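Local coordinates for protein acetylxylan esterase / glucomannan deacetylase (Cellvibrio japonicus, PDB 2W9X) that removes acetyl groups from the plant cell wall polysaccharides glucomannan and xylan, with a large preference for glucomannan, at residues 51-56 with 192-197; 112-117 with 175-180; 202-207 with 251-256. All coordinates share one frame; numbering follows the deposited sequence.

Contact 1: 51-56 with 192-197; sequences SWPAVY and YQINAS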
loop_
_atom_site.group_PDB
_atom_site.type_symbol
_atom_site.label_atom_id
_atom_site.label_comp_id
_atom_site.label_asym_id
_atom_site.label_seq_id
_atom_site.Cartn_x
_atom_site.Cartn_y
_atom_site.Cartn_z
ATOM N N SER B 51 25.825 -17.226 -6.654
ATOM C CA SER B 51 26.153 -16.053 -7.492
ATOM C C SER B 51 25.297 -14.814 -7.211
ATOM O O SER B 51 25.752 -13.677 -7.421
ATOM C CB SER B 51 26.101 -16.397 -8.981
ATOM O OG SER B 51 24.831 -16.906 -9.314
ATOM N N TRP B 52 24.065 -15.025 -6.739
ATOM C CA TRP B 52 23.196 -13.913 -6.353
ATOM C C TRP B 52 23.828 -13.183 -5.149
ATOM O O TRP B 52 24.594 -13.787 -4.390
ATOM C CB TRP B 52 21.779 -14.397 -6.025
ATOM C CG TRP B 52 20.961 -14.846 -7.216
ATOM C CD1 TRP B 52 20.735 -16.129 -7.600
ATOM C CD2 TRP B 52 20.258 -14.015 -8.166
ATOM N NE1 TRP B 52 19.943 -16.162 -8.728
ATOM C CE2 TRP B 52 19.635 -14.882 -9.099
ATOM C CE3 TRP B 52 20.101 -12.631 -8.326
ATOM C CZ2 TRP B 52 18.855 -14.411 -10.174
ATOM C CZ3 TRP B 52 19.320 -12.157 -9.402
ATOM C CH2 TRP B 52 18.704 -13.054 -10.308
ATOM N N PRO B 53 23.538 -11.876 -4.987
ATOM C CA PRO B 53 24.229 -11.147 -3.912
ATOM C C PRO B 53 23.861 -11.608 -2.487
ATOM O O PRO B 53 22.835 -12.271 -2.296
ATOM C CB PRO B 53 23.798 -9.683 -4.118
ATOM C CG PRO B 53 22.915 -9.633 -5.320
ATOM C CD PRO B 53 22.603 -11.037 -5.762
ATOM N N ALA B 54 24.711 -11.258 -1.513
ATOM C CA ALA B 54 24.368 -11.262 -0.078
ATOM C C ALA B 54 24.093 -12.632 0.569
ATOM O O ALA B 54 23.483 -12.708 1.649
ATOM C CB ALA B 54 23.214 -10.271 0.208
ATOM N N VAL B 55 24.549 -13.695 -0.095
ATOM C CA VAL B 55 24.489 -15.058 0.413
ATOM C C VAL B 55 25.222 -15.141 1.764
ATOM O O VAL B 55 26.180 -14.396 2.002
ATOM C CB VAL B 55 25.080 -16.060 -0.647
ATOM C CG1 VAL B 55 25.434 -17.382 -0.038
ATOM C CG2 VAL B 55 24.093 -16.255 -1.794
ATOM N N TYR B 56 24.737 -16.003 2.659
ATOM C CA TYR B 56 25.398 -16.213 3.957
ATOM C C TYR B 56 25.303 -17.645 4.478
ATOM O O TYR B 56 24.387 -18.397 4.115
ATOM C CB TYR B 56 24.901 -15.216 5.022
ATOM C CG TYR B 56 23.414 -15.247 5.309
ATOM C CD1 TYR B 56 22.898 -16.057 6.325
ATOM C CD2 TYR B 56 22.525 -14.447 4.578
ATOM C CE1 TYR B 56 21.532 -16.084 6.599
ATOM C CE2 TYR B 56 21.157 -14.465 4.843
ATOM C CZ TYR B 56 20.665 -15.281 5.856
ATOM O OH TYR B 56 19.318 -15.297 6.132
ATOM N N TYR B 192 16.927 -13.978 4.721
ATOM C CA TYR B 192 16.709 -13.162 3.531
ATOM C C TYR B 192 17.379 -13.706 2.304
ATOM O O TYR B 192 18.418 -14.364 2.395
ATOM C CB TYR B 192 17.145 -11.692 3.748
ATOM C CG TYR B 192 18.584 -11.482 4.211
ATOM C CD1 TYR B 192 19.619 -11.272 3.294
ATOM C CD2 TYR B 192 18.901 -11.454 5.576
ATOM C CE1 TYR B 192 20.935 -11.067 3.723
ATOM C CE2 TYR B 192 20.205 -11.227 6.013
ATOM C CZ TYR B 192 21.211 -11.035 5.092
ATOM O OH TYR B 192 22.488 -10.829 5.551
ATOM N N GLN B 193 16.753 -13.421 1.164
ATOM C CA GLN B 193 17.338 -13.620 -0.153
ATOM C C GLN B 193 17.338 -12.271 -0.864
ATOM O O GLN B 193 16.341 -11.553 -0.829
ATOM C CB GLN B 193 16.523 -14.644 -0.959
ATOM C CG GLN B 193 16.663 -16.086 -0.455
ATOM C CD GLN B 193 16.233 -17.116 -1.498
ATOM O OE1 GLN B 193 16.318 -18.326 -1.266
ATOM N NE2 GLN B 193 15.762 -16.638 -2.652
ATOM N N ILE B 194 18.467 -11.927 -1.484
ATOM C CA ILE B 194 18.613 -10.685 -2.256
ATOM C C ILE B 194 18.822 -11.073 -3.716
ATOM O O ILE B 194 19.943 -11.225 -4.189
ATOM C CB ILE B 194 19.779 -9.779 -1.755
ATOM C CG1 ILE B 194 19.756 -9.621 -0.220
ATOM C CG2 ILE B 194 19.777 -8.423 -2.483
ATOM C CD1 ILE B 194 18.501 -8.909 0.357
ATOM N N ASN B 195 17.721 -11.237 -4.430
ATOM C CA ASN B 195 17.786 -11.612 -5.831
ATOM C C ASN B 195 17.740 -10.366 -6.702
ATOM O O ASN B 195 16.695 -9.972 -7.226
ATOM C CB ASN B 195 16.677 -12.608 -6.138
ATOM C CG ASN B 195 16.834 -13.879 -5.338
ATOM O OD1 ASN B 195 17.955 -14.387 -5.179
ATOM N ND2 ASN B 195 15.731 -14.386 -4.798
ATOM N N ALA B 196 18.900 -9.735 -6.808
ATOM C CA ALA B 196 19.063 -8.497 -7.533
ATOM C C ALA B 196 20.298 -8.589 -8.416
ATOM O O ALA B 196 21.230 -9.301 -8.100
ATOM C CB ALA B 196 19.207 -7.327 -6.548
ATOM N N SER B 197 20.311 -7.822 -9.500
ATOM C CA SER B 197 21.444 -7.793 -10.402
ATOM C C SER B 197 21.483 -6.410 -11.005
ATOM O O SER B 197 20.445 -5.900 -11.414
ATOM C CB SER B 197 21.258 -8.854 -11.504
ATOM O OG SER B 197 22.436 -8.993 -12.273
HETATM O O HOH W 1 20.723 -13.638 -1.297
HETATM O O HOH W 2 20.986 -14.014 1.302
#
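Tyr56, Ala54, Pro53 and Trp52, in the loop between strands 47-50 and 56-62 of the N-terminal CE2 β-domain, lie along Tyr192 to Ser197 at the outer edge of the parallel sheet in the SGNH-hydrolase domain. The segments run roughly antiparallel, yet the evidence for their union is side-chain fit and water bridging, not strand pairing. Side chains pack closely along the whole contact, from the Tyr56-Tyr192 pair through Ala54 and Pro53 to Trp52. At the tyrosine end, CE2 of Tyr56 sits over the centre of the Tyr192 ring, 3.4 Å from CZ of Tyr192; the rings are inclined at 44°, so neither a parallel stack nor a T-shape applies. With CG between the backbone N and the carbonyl carbon (chi1 59°), Tyr56 reaches down to the strand, where its OH accepts from Tyr192 N at 3.1 Å. Asp191 also holds this hydroxyl, while that of Tyr192 bonds Arg110 and lies close to the Gln177 amide. Next along, Ala54 CB rests 3.5 Å from Ile194 CG1, and Pro53 CD closes to 3.1 Å from Ile194 O and 3.2 Å from Ala196 O.

Between the backbones the fit is looser and water does the joining. One water donates to Pro53 O and accepts from Ile194 N at 2.8 Å; another donates to both Ala54 O and Tyr192 O. The residues around both waters are buried; the backbone of Gln193 and Asn195 instead bonds strand 144-149. At the far end Trp52 lies across Asn195: Trp52 NE1 bonds Tyr221 O, and Asn195 CB makes a CH-pi contact over the six-membered ring of Trp52. The Asn195 amide stands at 70° to the indole, its ND2 turned to Glu146 and its OD1 poised above the indole face, 3.7 Å from Trp52 CG.

Contact 2: 112-117 with 175-180; sequences EKLTET and NSQMAF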
loop_
_atom_site.group_PDB
_atom_site.type_symbol
_atom_site.label_atom_id
_atom_site.label_comp_id
_atom_site.label_asym_id
_atom_site.label_seq_id
_atom_site.Cartn_x
_atom_site.Cartn_y
_atom_site.Cartn_z
ATOM N N GLU B 112 29.435 -13.847 5.459
ATOM C CA GLU B 112 28.592 -13.125 4.487
ATOM C C GLU B 112 29.339 -12.703 3.223
ATOM O O GLU B 112 30.415 -12.119 3.293
ATOM C CB GLU B 112 27.963 -11.869 5.126
ATOM C CG GLU B 112 27.060 -12.145 6.336
ATOM C CD GLU B 112 26.550 -10.898 7.031
ATOM O OE1 GLU B 112 27.104 -9.785 6.844
ATOM O OE2 GLU B 112 25.572 -11.036 7.786
ATOM N N LYS B 113 28.740 -12.982 2.069
ATOM C CA LYS B 113 29.188 -12.430 0.787
ATOM C C LYS B 113 28.820 -10.932 0.716
ATOM O O LYS B 113 27.710 -10.531 1.078
ATOM C CB LYS B 113 28.549 -13.220 -0.358
ATOM C CG LYS B 113 28.769 -12.700 -1.770
ATOM C CD LYS B 113 27.621 -13.210 -2.642
ATOM C CE LYS B 113 28.054 -13.625 -4.031
ATOM N NZ LYS B 113 28.213 -12.487 -4.954
ATOM N N LEU B 114 29.774 -10.118 0.263
ATOM C CA LEU B 114 29.610 -8.659 0.203
ATOM C C LEU B 114 29.425 -8.182 -1.225
ATOM O O LEU B 114 28.666 -7.265 -1.489
ATOM C CB LEU B 114 30.867 -7.986 0.780
ATOM C CG LEU B 114 31.008 -7.720 2.273
ATOM C CD1 LEU B 114 30.282 -8.692 3.146
ATOM C CD2 LEU B 114 32.462 -7.548 2.689
ATOM N N THR B 115 30.137 -8.816 -2.148
ATOM C CA THR B 115 30.288 -8.309 -3.506
ATOM C C THR B 115 29.289 -8.933 -4.492
ATOM O O THR B 115 28.617 -9.918 -4.178
ATOM C CB THR B 115 31.712 -8.548 -4.007
ATOM O OG1 THR B 115 32.090 -9.894 -3.705
ATOM C CG2 THR B 115 32.704 -7.583 -3.341
ATOM N N GLU B 116 29.186 -8.325 -5.672
ATOM C CA GLU B 116 28.310 -8.796 -6.726
ATOM C C GLU B 116 29.133 -9.488 -7.797
ATOM O O GLU B 116 30.208 -8.998 -8.177
ATOM C CB GLU B 116 27.534 -7.638 -7.359
ATOM C CG GLU B 116 26.589 -8.102 -8.467
ATOM C CD GLU B 116 25.775 -6.991 -9.092
ATOM O OE1 GLU B 116 26.256 -5.839 -9.187
ATOM O OE2 GLU B 116 24.639 -7.282 -9.513
ATOM N N THR B 117 28.610 -10.623 -8.262
ATOM C CA THR B 117 29.189 -11.426 -9.335
ATOM C C THR B 117 28.095 -11.677 -10.372
ATOM O O THR B 117 27.217 -12.523 -10.161
ATOM C CB THR B 117 29.680 -12.800 -8.814
ATOM O OG1 THR B 117 28.640 -13.419 -8.033
ATOM C CG2 THR B 117 30.951 -12.668 -7.962
ATOM N N ASN B 175 28.986 -3.305 -1.133
ATOM C CA ASN B 175 28.755 -4.140 0.046
ATOM C C ASN B 175 27.265 -4.426 0.202
ATOM O O ASN B 175 26.507 -3.608 0.756
ATOM C CB ASN B 175 29.332 -3.495 1.310
ATOM C CG ASN B 175 29.264 -4.418 2.529
ATOM O OD1 ASN B 175 28.384 -5.269 2.635
ATOM N ND2 ASN B 175 30.188 -4.228 3.464
ATOM N N SER B 176 26.856 -5.606 -0.265
ATOM C CA SER B 176 25.451 -5.964 -0.275
ATOM C C SER B 176 24.840 -6.049 1.122
ATOM O O SER B 176 23.641 -5.841 1.285
ATOM C CB SER B 176 25.244 -7.283 -1.031
ATOM O OG SER B 176 25.473 -7.091 -2.421
ATOM N N GLN B 177 25.668 -6.359 2.116
ATOM C CA GLN B 177 25.202 -6.560 3.480
ATOM C C GLN B 177 24.884 -5.237 4.166
ATOM O O GLN B 177 24.222 -5.207 5.216
ATOM C CB GLN B 177 26.235 -7.348 4.295
ATOM C CG GLN B 177 26.559 -8.743 3.747
ATOM C CD GLN B 177 25.351 -9.669 3.653
ATOM O OE1 GLN B 177 25.409 -10.693 2.982
ATOM N NE2 GLN B 177 24.268 -9.324 4.329
ATOM N N MET B 178 25.357 -4.143 3.573
ATOM C CA MET B 178 24.982 -2.799 4.033
ATOM C C MET B 178 23.910 -2.110 3.193
ATOM O O MET B 178 23.470 -1.005 3.534
ATOM C CB MET B 178 26.207 -1.934 4.191
ATOM C CG MET B 178 27.004 -2.481 5.330
ATOM S SD MET B 178 28.235 -1.382 5.814
ATOM C CE MET B 178 29.288 -1.465 4.384
ATOM N N ALA B 179 23.471 -2.774 2.123
ATOM C CA ALA B 179 22.308 -2.310 1.387
ATOM C C ALA B 179 21.060 -2.476 2.267
ATOM O O ALA B 179 21.082 -3.205 3.256
ATOM C CB ALA B 179 22.165 -3.066 0.060
ATOM N N PHE B 180 19.963 -1.831 1.873
ATOM C CA PHE B 180 18.752 -1.776 2.697
ATOM C C PHE B 180 18.066 -3.127 2.966
ATOM O O PHE B 180 17.367 -3.274 3.969
ATOM C CB PHE B 180 17.751 -0.755 2.121
ATOM C CG PHE B 180 17.302 -1.061 0.702
ATOM C CD1 PHE B 180 16.282 -2.004 0.453
ATOM C CD2 PHE B 180 17.868 -0.379 -0.379
ATOM C CE1 PHE B 180 15.854 -2.287 -0.856
ATOM C CE2 PHE B 180 17.452 -0.641 -1.678
ATOM C CZ PHE B 180 16.434 -1.609 -1.920
#
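Gln177 folds back at chi2 (-59°) while Glu112 runs extended beyond its CG, and this pairing of bent with straight chain lays amide against carboxylate. Their planes lie 25° apart in a stacked arrangement, with Glu112 OE1 3.3 Å from Gln177 CG. The carboxylate's charge is met by salt bridges to Arg78, Arg110 and Lys186, which probably keep it ionised although it is buried.

Leu114 carries much of the remaining contact. Its CG touches Asn175 OD1 at 3.6 Å, and its CD1 packs across Gln177 CG at 3.8 Å. Between the backbones, Ser176 N donates to Leu114 O at 2.7 Å; the bond is nearly straight (170° at the hydrogen) and uses a lone pair in the carbonyl plane. Asn175 opens an Asx turn, its OD1 accepting from Gln177 N at 3.0 Å, with Ser176 N inside the turn.

The end of strand 108-113 and the residues after it thereby meet the loop between helices 167-173 and 180-187. Strand 76-81 flanks Leu114, and Ser176 OG bonds Val154 O in helix 151-154, which begins at Ser151, the inferred nucleophile.

Contact 3: 202-207 with 251-256; sequences IVRNYN and TALNDN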
loop_
_atom_site.group_PDB
_atom_site.type_symbol
_atom_site.label_atom_id
_atom_site.label_comp_id
_atom_site.label_asym_id
_atom_site.label_seq_id
_atom_site.Cartn_x
_atom_site.Cartn_y
_atom_site.Cartn_z
ATOM N N ILE B 202 12.394 -4.542 -15.361
ATOM C CA ILE B 202 11.242 -5.434 -15.665
ATOM C C ILE B 202 11.273 -5.990 -17.093
ATOM O O ILE B 202 11.142 -7.209 -17.297
ATOM C CB ILE B 202 9.880 -4.705 -15.403
ATOM C CG1 ILE B 202 9.717 -4.392 -13.911
ATOM C CG2 ILE B 202 8.669 -5.486 -15.972
ATOM C CD1 ILE B 202 9.669 -5.598 -12.993
ATOM N N VAL B 203 11.422 -5.101 -18.084
ATOM C CA VAL B 203 11.497 -5.516 -19.497
ATOM C C VAL B 203 12.709 -4.909 -20.187
ATOM O O VAL B 203 13.234 -5.477 -21.155
ATOM C CB VAL B 203 10.214 -5.137 -20.340
ATOM C CG1 VAL B 203 8.993 -5.976 -19.923
ATOM C CG2 VAL B 203 9.909 -3.631 -20.286
ATOM N N ARG B 204 13.127 -3.746 -19.691
ATOM C CA ARG B 204 14.184 -2.957 -20.345
ATOM C C ARG B 204 15.306 -2.693 -19.346
ATOM O O ARG B 204 15.053 -2.289 -18.223
ATOM C CB ARG B 204 13.614 -1.645 -20.904
ATOM C CG ARG B 204 14.632 -0.793 -21.657
ATOM C CD ARG B 204 13.965 0.436 -22.220
ATOM N NE ARG B 204 14.933 1.155 -23.029
ATOM C CZ ARG B 204 15.516 2.294 -22.671
ATOM N NH1 ARG B 204 15.183 2.884 -21.530
ATOM N NH2 ARG B 204 16.423 2.853 -23.480
ATOM N N ASN B 205 16.552 -2.939 -19.744
ATOM C CA ASN B 205 17.689 -2.748 -18.828
ATOM C C ASN B 205 18.375 -1.406 -19.090
ATOM O O ASN B 205 18.001 -0.713 -20.035
ATOM C CB ASN B 205 18.664 -3.922 -18.990
ATOM C CG ASN B 205 17.962 -5.272 -18.912
ATOM O OD1 ASN B 205 17.189 -5.527 -17.986
ATOM N ND2 ASN B 205 18.242 -6.145 -19.873
ATOM N N TYR B 206 19.390 -1.052 -18.292
ATOM C CA TYR B 206 20.060 0.243 -18.457
ATOM C C TYR B 206 20.429 0.577 -19.910
ATOM O O TYR B 206 21.185 -0.156 -20.556
ATOM C CB TYR B 206 21.312 0.389 -17.588
ATOM C CG TYR B 206 21.898 1.770 -17.755
ATOM C CD1 TYR B 206 21.231 2.883 -17.248
ATOM C CD2 TYR B 206 23.090 1.977 -18.452
ATOM C CE1 TYR B 206 21.746 4.159 -17.406
ATOM C CE2 TYR B 206 23.615 3.265 -18.612
ATOM C CZ TYR B 206 22.918 4.347 -18.097
ATOM O OH TYR B 206 23.398 5.639 -18.237
ATOM N N ASN B 207 19.903 1.700 -20.399
ATOM C CA ASN B 207 20.114 2.145 -21.783
ATOM C C ASN B 207 19.886 1.066 -22.861
ATOM O O ASN B 207 20.574 1.038 -23.900
ATOM C CB ASN B 207 21.488 2.824 -21.946
ATOM C CG ASN B 207 21.621 3.540 -23.283
ATOM O OD1 ASN B 207 20.660 4.151 -23.780
ATOM N ND2 ASN B 207 22.794 3.435 -23.893
ATOM N N THR B 251 16.454 6.289 -19.157
ATOM C CA THR B 251 17.027 6.758 -20.412
ATOM C C THR B 251 15.976 6.731 -21.505
ATOM O O THR B 251 14.973 6.007 -21.425
ATOM C CB THR B 251 18.232 5.893 -20.903
ATOM O OG1 THR B 251 17.812 4.535 -21.063
ATOM C CG2 THR B 251 19.424 5.956 -19.947
ATOM N N ALA B 252 16.226 7.532 -22.531
ATOM C CA ALA B 252 15.431 7.558 -23.742
ATOM C C ALA B 252 15.665 6.285 -24.554
ATOM O O ALA B 252 16.742 5.698 -24.505
ATOM C CB ALA B 252 15.829 8.780 -24.572
ATOM N N LEU B 253 14.650 5.871 -25.305
ATOM C CA LEU B 253 14.776 4.744 -26.216
ATOM C C LEU B 253 15.755 5.051 -27.361
ATOM O O LEU B 253 15.736 6.133 -27.936
ATOM C CB LEU B 253 13.403 4.351 -26.781
ATOM C CG LEU B 253 12.409 3.712 -25.802
ATOM C CD1 LEU B 253 10.957 3.968 -26.248
ATOM C CD2 LEU B 253 12.693 2.220 -25.631
ATOM N N ASN B 254 16.620 4.094 -27.663
ATOM C CA ASN B 254 17.412 4.138 -28.891
ATOM C C ASN B 254 16.603 3.616 -30.063
ATOM O O ASN B 254 15.571 2.978 -29.857
ATOM C CB ASN B 254 18.694 3.348 -28.696
ATOM C CG ASN B 254 19.546 3.938 -27.597
ATOM O OD1 ASN B 254 20.251 4.924 -27.819
ATOM N ND2 ASN B 254 19.453 3.368 -26.386
ATOM N N ASP B 255 17.079 3.887 -31.285
ATOM C CA ASP B 255 16.391 3.498 -32.509
ATOM C C ASP B 255 16.296 1.985 -32.678
ATOM O O ASP B 255 15.330 1.493 -33.240
ATOM C CB ASP B 255 17.119 4.084 -33.738
ATOM C CG ASP B 255 16.988 5.609 -33.844
ATOM O OD1 ASP B 255 15.963 6.167 -33.373
ATOM O OD2 ASP B 255 17.914 6.239 -34.413
ATOM N N ASN B 256 17.301 1.252 -32.203
ATOM C CA ASN B 256 17.362 -0.192 -32.432
ATOM C C ASN B 256 16.604 -1.065 -31.416
ATOM O O ASN B 256 16.646 -2.288 -31.498
ATOM C CB ASN B 256 18.823 -0.650 -32.574
ATOM C CG ASN B 256 19.630 -0.476 -31.293
ATOM O OD1 ASN B 256 19.146 0.064 -30.300
ATOM N ND2 ASN B 256 20.872 -0.943 -31.315
HETATM O O HOH W 3 17.729 3.148 -18.698
HETATM O O HOH W 4 19.469 6.371 -24.441
HETATM O O HOH W 5 22.758 5.083 -26.529
#
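The Arg204 guanidinium has Leu253 CD2 over one face, 3.6 Å from NE, and the amide nitrogen of Asn254 at its edge, near the plane, a nitrogen that bonds Asn207 instead. The carbonyl oxygens of Thr251 and Ala252 approach it obliquely. The Tyr206 ring carries CB of its neighbour Asn207 over one face, toward the rim, while Thr251 CG2 comes within 3.9 Å of Tyr206 CE1.

Arg204 is extended from CG to NE, and CG stands opposite the backbone N (chi1 -177°), a course that takes the guanidinium across to Thr251. There NH1 gives a bond of 3.1 Å to Thr251 OG1, the oxygen lying 24° out of the guanidinium plane. Three further bonds are weak on their angles: NH1 to Thr251 O, NH2 to Thr251 OG1, and NH2 to Ala252 O at 3.0 Å. The charge has its main partner in Glu257, which forms a salt bridge with NE.

Asn207 and Asn254 add a second link. Asn254 ND2 donates to Asn207 OD1 at 3.0 Å and nearly straight (164°); the oxygen lies in the donor's amide plane, whereas the donor stands above the acceptor's carbonyl plane. Three waters bridge the two loops, one joining Asn207 N with Thr251 OG1, one Asn207 OD1 with Ala252 O, and one the ND2 of Asn207 with Asn254 OD1.

The Tyr206 side chain comes to about 4 Å, nearest atoms, from Gly199 and from the Asn247 side chain, the probable transition-state stabilisers. The join between these loops, next to the presumed oxyanion hole, is therefore polar and partly hydrated: many imperfect bonds spread the arginine's hold over two carbonyls and a hydroxyl, while Glu257 probably balances its charge.

Overall arrangement
Along the chain, contact 2 is nested within the loop closed by contact 1, and contact 3 follows both. Contacts 1 and 2, with centres about 8 Å apart, form one continuous interface: each joins the N-terminal β-domain to the SGNH-hydrolase domain, and a probable backbone bond from Lys113 N to Val55 O (2.9 Å) ties segments 51-56 and 112-117 together. Contact 3 lies within the hydrolase domain, its centre about 25 Å from that of contact 1 and about 27 Å from that of contact 2, touching neither. It joins loops following strand 191-196 and helix 246-249. Thus strand 191-196 meets the N-terminal β-domain, while the chain beyond it runs past Gly199, a probable transition-state stabiliser.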